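Local coordinates for Glyoxalase/bleomycin resistance protein/dioxygenase (Nostoc punctiforme PCC 73102, PDB 3KOL) that binds cobalt and is probably a metal-dependent glyoxalase or dioxygenase of the vicinal oxygen chelate superfamily, at residues R34-T39 with V136-P141. Residues are numbered along the deposited sequence; the frame is centred on the assembly and turned at random.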
loop_
_atom_site.group_PDB
_atom_site.type_symbol
_atom_site.label_atom_id
_atom_site.label_comp_id
_atom_site.label_asym_id
_atom_site.label_seq_id
_atom_site.Cartn_x
_atom_site.Cartn_y
_atom_site.Cartn_z
ATOM N N ARG A 34 -15.016 1.555 -7.250
ATOM C CA ARG A 34 -14.813 2.860 -7.884
ATOM C C ARG A 34 -15.660 3.869 -7.109
ATOM O O ARG A 34 -15.267 5.018 -6.923
ATOM C CB ARG A 34 -15.277 2.864 -9.348
ATOM C CG ARG A 34 -14.421 2.059 -10.308
ATOM C CD ARG A 34 -14.902 2.240 -11.759
ATOM N NE ARG A 34 -14.723 3.610 -12.247
ATOM C CZ ARG A 34 -15.715 4.470 -12.465
ATOM N NH1 ARG A 34 -16.974 4.110 -12.244
ATOM N NH2 ARG A 34 -15.453 5.691 -12.914
ATOM N N TYR A 35 -16.831 3.436 -6.659
ATOM C CA TYR A 35 -17.707 4.329 -5.908
ATOM C C TYR A 35 -17.066 4.701 -4.569
ATOM O O TYR A 35 -17.044 5.866 -4.170
ATOM C CB TYR A 35 -19.056 3.661 -5.652
ATOM C CG TYR A 35 -20.124 4.641 -5.225
ATOM C CD1 TYR A 35 -20.756 5.462 -6.158
ATOM C CD2 TYR A 35 -20.479 4.774 -3.883
ATOM C CE1 TYR A 35 -21.719 6.392 -5.765
ATOM C CE2 TYR A 35 -21.439 5.702 -3.478
ATOM C CZ TYR A 35 -22.053 6.506 -4.424
ATOM O OH TYR A 35 -23.003 7.418 -4.029
ATOM N N PHE A 36 -16.546 3.692 -3.882
ATOM C CA PHE A 36 -15.900 3.876 -2.582
ATOM C C PHE A 36 -14.687 4.806 -2.669
ATOM O O PHE A 36 -14.645 5.845 -2.018
ATOM C CB PHE A 36 -15.457 2.509 -2.048
ATOM C CG PHE A 36 -14.853 2.549 -0.668
ATOM C CD1 PHE A 36 -15.665 2.599 0.463
ATOM C CD2 PHE A 36 -13.473 2.493 -0.500
ATOM C CE1 PHE A 36 -15.108 2.585 1.742
ATOM C CE2 PHE A 36 -12.903 2.481 0.775
ATOM C CZ PHE A 36 -13.720 2.525 1.897
ATOM N N TYR A 37 -13.694 4.426 -3.472
ATOM C CA TYR A 37 -12.473 5.218 -3.595
ATOM C C TYR A 37 -12.598 6.525 -4.367
ATOM O O TYR A 37 -12.047 7.540 -3.954
ATOM C CB TYR A 37 -11.361 4.361 -4.214
ATOM C CG TYR A 37 -10.886 3.262 -3.285
ATOM C CD1 TYR A 37 -10.132 3.562 -2.152
ATOM C CD2 TYR A 37 -11.224 1.931 -3.517
ATOM C CE1 TYR A 37 -9.726 2.564 -1.267
ATOM C CE2 TYR A 37 -10.828 0.919 -2.636
ATOM C CZ TYR A 37 -10.077 1.245 -1.514
ATOM O OH TYR A 37 -9.689 0.249 -0.643
ATOM N N GLY A 38 -13.321 6.503 -5.483
ATOM C CA GLY A 38 -13.456 7.711 -6.282
ATOM C C GLY A 38 -14.560 8.669 -5.865
ATOM O O GLY A 38 -14.326 9.869 -5.696
ATOM N N THR A 39 -15.768 8.153 -5.689
ATOM C CA THR A 39 -16.891 9.009 -5.335
ATOM C C THR A 39 -16.936 9.445 -3.877
ATOM O O THR A 39 -17.014 10.643 -3.579
ATOM C CB THR A 39 -18.218 8.332 -5.712
ATOM O OG1 THR A 39 -18.216 8.056 -7.120
ATOM C CG2 THR A 39 -19.403 9.242 -5.383
ATOM N N VAL A 136 -9.182 7.378 11.945
ATOM C CA VAL A 136 -10.417 6.614 11.872
ATOM C C VAL A 136 -10.167 5.482 10.879
ATOM O O VAL A 136 -9.541 5.689 9.835
ATOM C CB VAL A 136 -11.599 7.498 11.413
ATOM C CG1 VAL A 136 -11.358 8.017 10.006
ATOM C CG2 VAL A 136 -12.902 6.706 11.482
ATOM N N TYR A 137 -10.635 4.285 11.221
ATOM C CA TYR A 137 -10.442 3.100 10.389
ATOM C C TYR A 137 -11.767 2.507 9.938
ATOM O O TYR A 137 -12.734 2.466 10.699
ATOM C CB TYR A 137 -9.677 2.027 11.170
ATOM C CG TYR A 137 -8.367 2.495 11.748
ATOM C CD1 TYR A 137 -7.154 2.137 11.160
ATOM C CD2 TYR A 137 -8.339 3.297 12.889
ATOM C CE1 TYR A 137 -5.944 2.567 11.698
ATOM C CE2 TYR A 137 -7.137 3.732 13.432
ATOM C CZ TYR A 137 -5.946 3.362 12.836
ATOM O OH TYR A 137 -4.756 3.775 13.390
ATOM N N PHE A 138 -11.793 2.028 8.702
ATOM C CA PHE A 138 -12.993 1.432 8.132
ATOM C C PHE A 138 -12.588 0.507 6.991
ATOM O O PHE A 138 -11.523 0.669 6.398
ATOM C CB PHE A 138 -13.934 2.536 7.636
ATOM C CG PHE A 138 -13.255 3.570 6.779
ATOM C CD1 PHE A 138 -13.306 3.489 5.392
ATOM C CD2 PHE A 138 -12.546 4.615 7.365
ATOM C CE1 PHE A 138 -12.662 4.434 4.598
ATOM C CE2 PHE A 138 -11.894 5.566 6.581
ATOM C CZ PHE A 138 -11.954 5.474 5.192
ATOM N N TYR A 139 -13.438 -0.468 6.692
ATOM C CA TYR A 139 -13.169 -1.433 5.628
ATOM C C TYR A 139 -13.749 -0.998 4.288
ATOM O O TYR A 139 -14.793 -0.338 4.241
ATOM C CB TYR A 139 -13.764 -2.791 6.004
ATOM C CG TYR A 139 -13.177 -3.386 7.257
ATOM C CD1 TYR A 139 -11.849 -3.808 7.289
ATOM C CD2 TYR A 139 -13.940 -3.521 8.420
ATOM C CE1 TYR A 139 -11.294 -4.348 8.440
ATOM C CE2 TYR A 139 -13.391 -4.062 9.581
ATOM C CZ TYR A 139 -12.066 -4.472 9.580
ATOM O OH TYR A 139 -11.497 -5.004 10.711
ATOM N N ASP A 140 -13.068 -1.369 3.202
ATOM C CA ASP A 140 -13.547 -1.049 1.860
ATOM C C ASP A 140 -14.498 -2.184 1.473
ATOM O O ASP A 140 -14.667 -3.128 2.249
ATOM C CB ASP A 140 -12.369 -0.892 0.871
ATOM C CG ASP A 140 -11.788 -2.218 0.378
ATOM O OD1 ASP A 140 -12.168 -3.308 0.860
ATOM O OD2 ASP A 140 -10.919 -2.158 -0.518
ATOM N N PRO A 141 -15.141 -2.108 0.292
ATOM C CA PRO A 141 -16.081 -3.149 -0.149
ATOM C C PRO A 141 -15.623 -4.605 -0.066
ATOM O O PRO A 141 -16.454 -5.507 0.071
ATOM C CB PRO A 141 -16.403 -2.735 -1.584
ATOM C CG PRO A 141 -16.333 -1.243 -1.511
ATOM C CD PRO A 141 -15.067 -1.026 -0.706
#
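Phe138, near the end of strand 134-139, is the first residue to reach helix 30-40. Its CG sits between the backbone N and the carbonyl carbon (chi1 49°), which carries the ring to Phe36, and the two rings meet rim to rim. CE1 of Phe138 lies 3.5 Å from CZ of Phe36; the planes are 58° apart and neither ring covers the face of the other. Ile121 touches both rings, while Ile116 of helix 109-118 touches Phe138.

Tyr139 sends its CB away from the helix and contributes its carbonyl, whose O comes obliquely to within 3.9 Å of CZ of Phe36. Here the strand ends, and the next two residues lie against Phe36. The contact thus joins the two βαβββ modules of the vicinal oxygen chelate fold: the helix follows strand 17-27 of the first four-stranded sheet, whereas strand 134-139 belongs to the second.

Asp140 does two things. Its CA stands over one face of the Phe36 ring, 3.9 Å from the centroid, and CB of Asp140 packs 3.4 Å from CE2 of Phe36. Its carboxylate, turned nearly perpendicular to that ring, has separate partners for its two oxygens: OD2 accepts a 2.7 Å hydrogen bond from OH of Tyr37, arriving on the anti side and 20° out of the carboxylate plane, while OD1 takes the backbone N-H groups of Asp142 and Phe144. This buried acid therefore ties the turn after the strand to the helix. Within the helix, the Phe36 ring turns its edge to the face of Tyr37, with CD2 of Phe36 over the centre of the tyrosine ring.

Pro141 comes last, placing CD over the same face of Phe36 as Asp140 CA, 3.6 Å from CG of Phe36. Both approaches are CH-pi contacts, and CG of the proline extends the packing to CB of Phe36.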